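Local structure of DisA protein (Sorangium cellulosum, 6CCA) at residues Phe64-Asp75 / Val131-Met142. The protein probably transfers methyl groups to carbon to build the gem-dimethyl unit of disorazol, as a carbon methyltransferase of a trans-acyltransferase polyketide assembly line. Residues are numbered along the deposited sequence; the frame is centred on the assembly and turned at random.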
loop_
_atom_site.group_PDB
_atom_site.type_symbol
_atom_site.label_atom_id
_atom_site.label_comp_id
_atom_site.label_asym_id
_atom_site.label_seq_id
_atom_site.Cartn_x
_atom_site.Cartn_y
_atom_site.Cartn_z
ATOM N N PHE A 64 -5.270 19.587 -3.732
ATOM C CA PHE A 64 -5.430 19.424 -5.155
ATOM C C PHE A 64 -6.405 18.287 -5.503
ATOM O O PHE A 64 -7.231 18.430 -6.352
ATOM C CB PHE A 64 -4.064 19.231 -5.782
ATOM C CG PHE A 64 -4.088 18.849 -7.232
ATOM C CD1 PHE A 64 -4.439 19.756 -8.192
ATOM C CD2 PHE A 64 -3.699 17.603 -7.627
ATOM C CE1 PHE A 64 -4.451 19.416 -9.501
ATOM C CE2 PHE A 64 -3.693 17.255 -8.953
ATOM C CZ PHE A 64 -4.063 18.177 -9.891
ATOM N N SER A 65 -6.276 17.162 -4.813
ATOM C CA SER A 65 -7.153 16.039 -5.080
ATOM C C SER A 65 -8.617 16.432 -4.866
ATOM O O SER A 65 -9.476 16.024 -5.609
ATOM C CB SER A 65 -6.765 14.844 -4.190
ATOM O OG SER A 65 -5.436 14.419 -4.472
ATOM N N GLU A 66 -8.894 17.212 -3.829
ATOM C CA GLU A 66 -10.236 17.689 -3.561
ATOM C C GLU A 66 -10.802 18.522 -4.724
ATOM O O GLU A 66 -11.928 18.299 -5.161
ATOM C CB GLU A 66 -10.212 18.551 -2.294
ATOM C CG GLU A 66 -9.958 17.732 -1.056
ATOM C CD GLU A 66 -9.641 18.582 0.166
ATOM O OE1 GLU A 66 -9.403 19.791 0.067
ATOM O OE2 GLU A 66 -9.666 17.983 1.231
ATOM N N ASP A 67 -10.000 19.497 -5.161
ATOM C CA ASP A 67 -10.350 20.370 -6.256
ATOM C C ASP A 67 -10.523 19.650 -7.597
ATOM O O ASP A 67 -11.466 19.859 -8.331
ATOM C CB ASP A 67 -9.292 21.417 -6.378
ATOM C CG ASP A 67 -9.235 22.358 -5.121
ATOM O OD1 ASP A 67 -10.084 22.258 -4.198
ATOM O OD2 ASP A 67 -8.249 23.064 -5.016
ATOM N N LEU A 68 -9.619 18.706 -7.854
ATOM C CA LEU A 68 -9.676 17.854 -9.036
ATOM C C LEU A 68 -10.961 17.062 -9.040
ATOM O O LEU A 68 -11.576 16.885 -10.094
ATOM C CB LEU A 68 -8.433 16.896 -9.003
ATOM C CG LEU A 68 -8.149 16.147 -10.315
ATOM C CD1 LEU A 68 -7.901 17.047 -11.546
ATOM C CD2 LEU A 68 -6.975 15.194 -10.019
ATOM N N LEU A 69 -11.318 16.503 -7.873
ATOM C CA LEU A 69 -12.533 15.762 -7.753
ATOM C C LEU A 69 -13.763 16.638 -8.070
ATOM O O LEU A 69 -14.660 16.205 -8.779
ATOM C CB LEU A 69 -12.639 15.143 -6.359
ATOM C CG LEU A 69 -13.907 14.370 -6.107
ATOM C CD1 LEU A 69 -14.155 13.256 -7.091
ATOM C CD2 LEU A 69 -13.899 13.802 -4.675
ATOM N N LEU A 70 -13.815 17.830 -7.535
ATOM C CA LEU A 70 -14.930 18.720 -7.887
ATOM C C LEU A 70 -15.000 18.905 -9.423
ATOM O O LEU A 70 -16.097 18.797 -10.045
ATOM C CB LEU A 70 -14.802 20.041 -7.215
ATOM C CG LEU A 70 -15.939 21.057 -7.495
ATOM C CD1 LEU A 70 -17.341 20.522 -7.241
ATOM C CD2 LEU A 70 -15.702 22.363 -6.696
ATOM N N CYS A 71 -13.834 19.134 -10.025
ATOM C CA CYS A 71 -13.714 19.255 -11.480
ATOM C C CYS A 71 -14.232 18.021 -12.200
ATOM O O CYS A 71 -14.970 18.170 -13.194
ATOM C CB CYS A 71 -12.302 19.627 -11.893
ATOM S SG CYS A 71 -12.231 20.276 -13.592
ATOM N N ILE A 72 -13.954 16.807 -11.708
ATOM C CA ILE A 72 -14.467 15.603 -12.356
ATOM C C ILE A 72 -16.016 15.584 -12.382
ATOM O O ILE A 72 -16.667 15.373 -13.423
ATOM C CB ILE A 72 -13.955 14.351 -11.606
ATOM C CG1 ILE A 72 -12.458 14.189 -11.900
ATOM C CG2 ILE A 72 -14.780 13.113 -11.992
ATOM C CD1 ILE A 72 -11.715 13.265 -10.966
ATOM N N PHE A 73 -16.622 15.831 -11.246
ATOM C CA PHE A 73 -18.104 15.989 -11.245
ATOM C C PHE A 73 -18.616 17.074 -12.228
ATOM O O PHE A 73 -19.619 16.836 -12.956
ATOM C CB PHE A 73 -18.610 16.243 -9.833
ATOM C CG PHE A 73 -18.671 15.006 -8.976
ATOM C CD1 PHE A 73 -19.764 14.146 -9.052
ATOM C CD2 PHE A 73 -17.672 14.729 -8.088
ATOM C CE1 PHE A 73 -19.845 13.009 -8.253
ATOM C CE2 PHE A 73 -17.731 13.605 -7.273
ATOM C CZ PHE A 73 -18.813 12.748 -7.333
ATOM N N GLN A 74 -17.974 18.246 -12.244
ATOM C CA GLN A 74 -18.392 19.321 -13.128
ATOM C C GLN A 74 -18.290 18.906 -14.565
ATOM O O GLN A 74 -19.234 19.161 -15.366
ATOM C CB GLN A 74 -17.598 20.583 -12.914
ATOM C CG GLN A 74 -17.820 21.140 -11.533
ATOM C CD GLN A 74 -17.101 22.392 -11.249
ATOM O OE1 GLN A 74 -16.075 22.732 -11.876
ATOM N NE2 GLN A 74 -17.621 23.132 -10.266
ATOM N N ASP A 75 -17.176 18.232 -14.909
ATOM C CA ASP A 75 -17.061 17.611 -16.241
ATOM C C ASP A 75 -18.185 16.645 -16.539
ATOM O O ASP A 75 -18.505 16.479 -17.668
ATOM C CB ASP A 75 -15.772 16.822 -16.386
ATOM C CG ASP A 75 -14.531 17.719 -16.381
ATOM O OD1 ASP A 75 -14.622 18.943 -16.611
ATOM O OD2 ASP A 75 -13.427 17.196 -16.175
ATOM N N VAL A 131 -18.185 26.389 -4.132
ATOM C CA VAL A 131 -18.263 25.785 -5.454
ATOM C C VAL A 131 -18.168 26.892 -6.559
ATOM O O VAL A 131 -19.010 27.798 -6.601
ATOM C CB VAL A 131 -19.518 24.929 -5.585
ATOM C CG1 VAL A 131 -19.746 24.443 -6.988
ATOM C CG2 VAL A 131 -19.451 23.726 -4.667
ATOM N N THR A 132 -17.094 26.866 -7.349
ATOM C CA THR A 132 -16.942 27.694 -8.564
ATOM C C THR A 132 -16.473 26.770 -9.737
ATOM O O THR A 132 -16.239 25.578 -9.491
ATOM C CB THR A 132 -15.914 28.793 -8.341
ATOM O OG1 THR A 132 -14.614 28.215 -8.201
ATOM C CG2 THR A 132 -16.229 29.630 -7.066
ATOM N N PRO A 133 -16.355 27.306 -10.967
ATOM C CA PRO A 133 -15.862 26.485 -12.089
ATOM C C PRO A 133 -14.381 26.170 -11.871
ATOM O O PRO A 133 -13.559 27.054 -11.722
ATOM C CB PRO A 133 -16.113 27.373 -13.346
ATOM C CG PRO A 133 -17.206 28.357 -12.858
ATOM C CD PRO A 133 -16.690 28.668 -11.470
ATOM N N LYS A 134 -14.077 24.879 -11.748
ATOM C CA LYS A 134 -12.725 24.468 -11.400
ATOM C C LYS A 134 -11.805 24.151 -12.598
ATOM O O LYS A 134 -10.581 24.093 -12.426
ATOM C CB LYS A 134 -12.785 23.228 -10.474
ATOM C CG LYS A 134 -13.353 23.573 -9.119
ATOM C CD LYS A 134 -12.339 24.426 -8.387
ATOM C CE LYS A 134 -12.853 25.025 -7.113
ATOM N NZ LYS A 134 -11.747 25.689 -6.320
ATOM N N LYS A 135 -12.377 23.998 -13.777
ATOM C CA LYS A 135 -11.623 23.511 -15.001
ATOM C C LYS A 135 -10.237 24.143 -15.174
ATOM O O LYS A 135 -9.188 23.448 -15.219
ATOM C CB LYS A 135 -12.480 23.780 -16.266
ATOM C CG LYS A 135 -11.947 23.205 -17.590
ATOM C CD LYS A 135 -12.414 21.771 -17.822
ATOM C CE LYS A 135 -11.688 21.113 -18.981
ATOM N NZ LYS A 135 -11.940 19.643 -19.052
ATOM N N HIS A 136 -10.190 25.473 -15.245
ATOM C CA HIS A 136 -8.942 26.142 -15.523
ATOM C C HIS A 136 -8.021 26.151 -14.318
ATOM O O HIS A 136 -6.804 25.954 -14.458
ATOM C CB HIS A 136 -9.205 27.560 -16.117
ATOM C CG HIS A 136 -9.988 27.499 -17.415
ATOM N ND1 HIS A 136 -11.251 28.045 -17.558
ATOM C CD2 HIS A 136 -9.723 26.868 -18.593
ATOM C CE1 HIS A 136 -11.719 27.777 -18.765
ATOM N NE2 HIS A 136 -10.809 27.070 -19.418
ATOM N N GLU A 137 -8.580 26.400 -13.158
ATOM C CA GLU A 137 -7.833 26.439 -11.914
ATOM C C GLU A 137 -7.032 25.147 -11.691
ATOM O O GLU A 137 -5.842 25.185 -11.345
ATOM C CB GLU A 137 -8.766 26.558 -10.719
ATOM C CG GLU A 137 -8.976 27.926 -10.116
ATOM C CD GLU A 137 -10.124 27.850 -9.081
ATOM O OE1 GLU A 137 -10.002 27.048 -8.119
ATOM O OE2 GLU A 137 -11.177 28.508 -9.280
ATOM N N VAL A 138 -7.720 24.045 -11.806
ATOM C CA VAL A 138 -7.059 22.724 -11.548
ATOM C C VAL A 138 -5.979 22.399 -12.532
ATOM O O VAL A 138 -4.942 21.861 -12.148
ATOM C CB VAL A 138 -8.024 21.506 -11.340
ATOM C CG1 VAL A 138 -8.966 21.802 -10.194
ATOM C CG2 VAL A 138 -8.742 21.068 -12.629
ATOM N N GLU A 139 -6.140 22.744 -13.815
ATOM C CA GLU A 139 -5.053 22.513 -14.778
ATOM C C GLU A 139 -3.799 23.323 -14.502
ATOM O O GLU A 139 -2.697 22.761 -14.523
ATOM C CB GLU A 139 -5.583 22.695 -16.236
ATOM C CG GLU A 139 -4.630 22.062 -17.262
ATOM C CD GLU A 139 -3.503 23.000 -17.672
ATOM O OE1 GLU A 139 -3.611 24.208 -17.301
ATOM O OE2 GLU A 139 -2.519 22.537 -18.346
ATOM N N ARG A 140 -3.983 24.599 -14.066
ATOM C CA ARG A 140 -2.860 25.449 -13.645
ATOM C C ARG A 140 -2.225 24.860 -12.419
ATOM O O ARG A 140 -0.998 24.775 -12.303
ATOM C CB ARG A 140 -3.263 26.932 -13.378
ATOM C CG ARG A 140 -3.599 27.739 -14.645
ATOM C CD ARG A 140 -3.958 29.264 -14.443
ATOM N NE ARG A 140 -5.323 29.486 -13.865
ATOM C CZ ARG A 140 -6.461 29.756 -14.531
ATOM N NH1 ARG A 140 -6.492 29.898 -15.860
ATOM N NH2 ARG A 140 -7.588 29.880 -13.846
ATOM N N ARG A 141 -3.039 24.448 -11.458
ATOM C CA ARG A 141 -2.481 23.876 -10.179
ATOM C C ARG A 141 -1.713 22.622 -10.396
ATOM O O ARG A 141 -0.663 22.439 -9.800
ATOM C CB ARG A 141 -3.600 23.642 -9.152
ATOM C CG ARG A 141 -3.146 23.288 -7.735
ATOM C CD ARG A 141 -2.142 24.297 -7.263
ATOM N NE ARG A 141 -1.817 24.062 -5.856
ATOM C CZ ARG A 141 -0.792 24.670 -5.245
ATOM N NH1 ARG A 141 0.033 25.453 -5.961
ATOM N NH2 ARG A 141 -0.550 24.424 -3.957
ATOM N N MET A 142 -2.199 21.773 -11.282
ATOM C CA MET A 142 -1.508 20.570 -11.706
ATOM C C MET A 142 -0.104 20.908 -12.195
ATOM O O MET A 142 0.876 20.265 -11.817
ATOM C CB MET A 142 -2.301 19.869 -12.831
ATOM C CG MET A 142 -1.651 18.577 -13.319
ATOM S SD MET A 142 -0.328 18.755 -14.513
ATOM C CE MET A 142 -1.241 19.338 -15.982
HETATM O O HOH W 1 -15.149 23.122 -14.293
#
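The Phe64 ring presents its edge to the backbone of helix 135-146: CE1 lies 3.6 Å from Val138 O, close to the ring plane, while Arg141 CG approaches obliquely. With its CG anti to the backbone N (chi1 171°), Phe64 lies alongside Met142. At the other end, the Gln74 amide meets the chain at Thr132-Lys135. NE2 donates in its amide plane to Thr132 O (2.9 Å), above the carbonyl plane, and also to Phe79 O. OE1 accepts Lys134 N (2.9 Å, 170° at the hydrogen) on a lone pair; water 1 donates to OE1 and accepts from Lys135 N. Between these ends Val138 puts CG1 on Asp67 CB and CG2 on Cys71 SG (3.7 Å), and Leu70 CD2 packs crosswise on Lys134 CG. Lys134 NZ salt-bridges Glu137 OE1 (2.9 Å) and shares Tyr117 OH with Asp67 OD1. A long salt bridge joins Asp75 OD1 to Lys135 NZ (3.7 Å), which also bonds Tyr162 OH. Segments 64-75 and 135-142 run at 141°, their contact centred about 26 Å from the chain's centre. Two hydrogen bonds of the Gln74 amide and a water thus satisfy Thr132 O, Lys134 N and Lys135 N, probably fixing the amide's rotation, whereas the middle (Leu70, Cys71, Val138) is apolar.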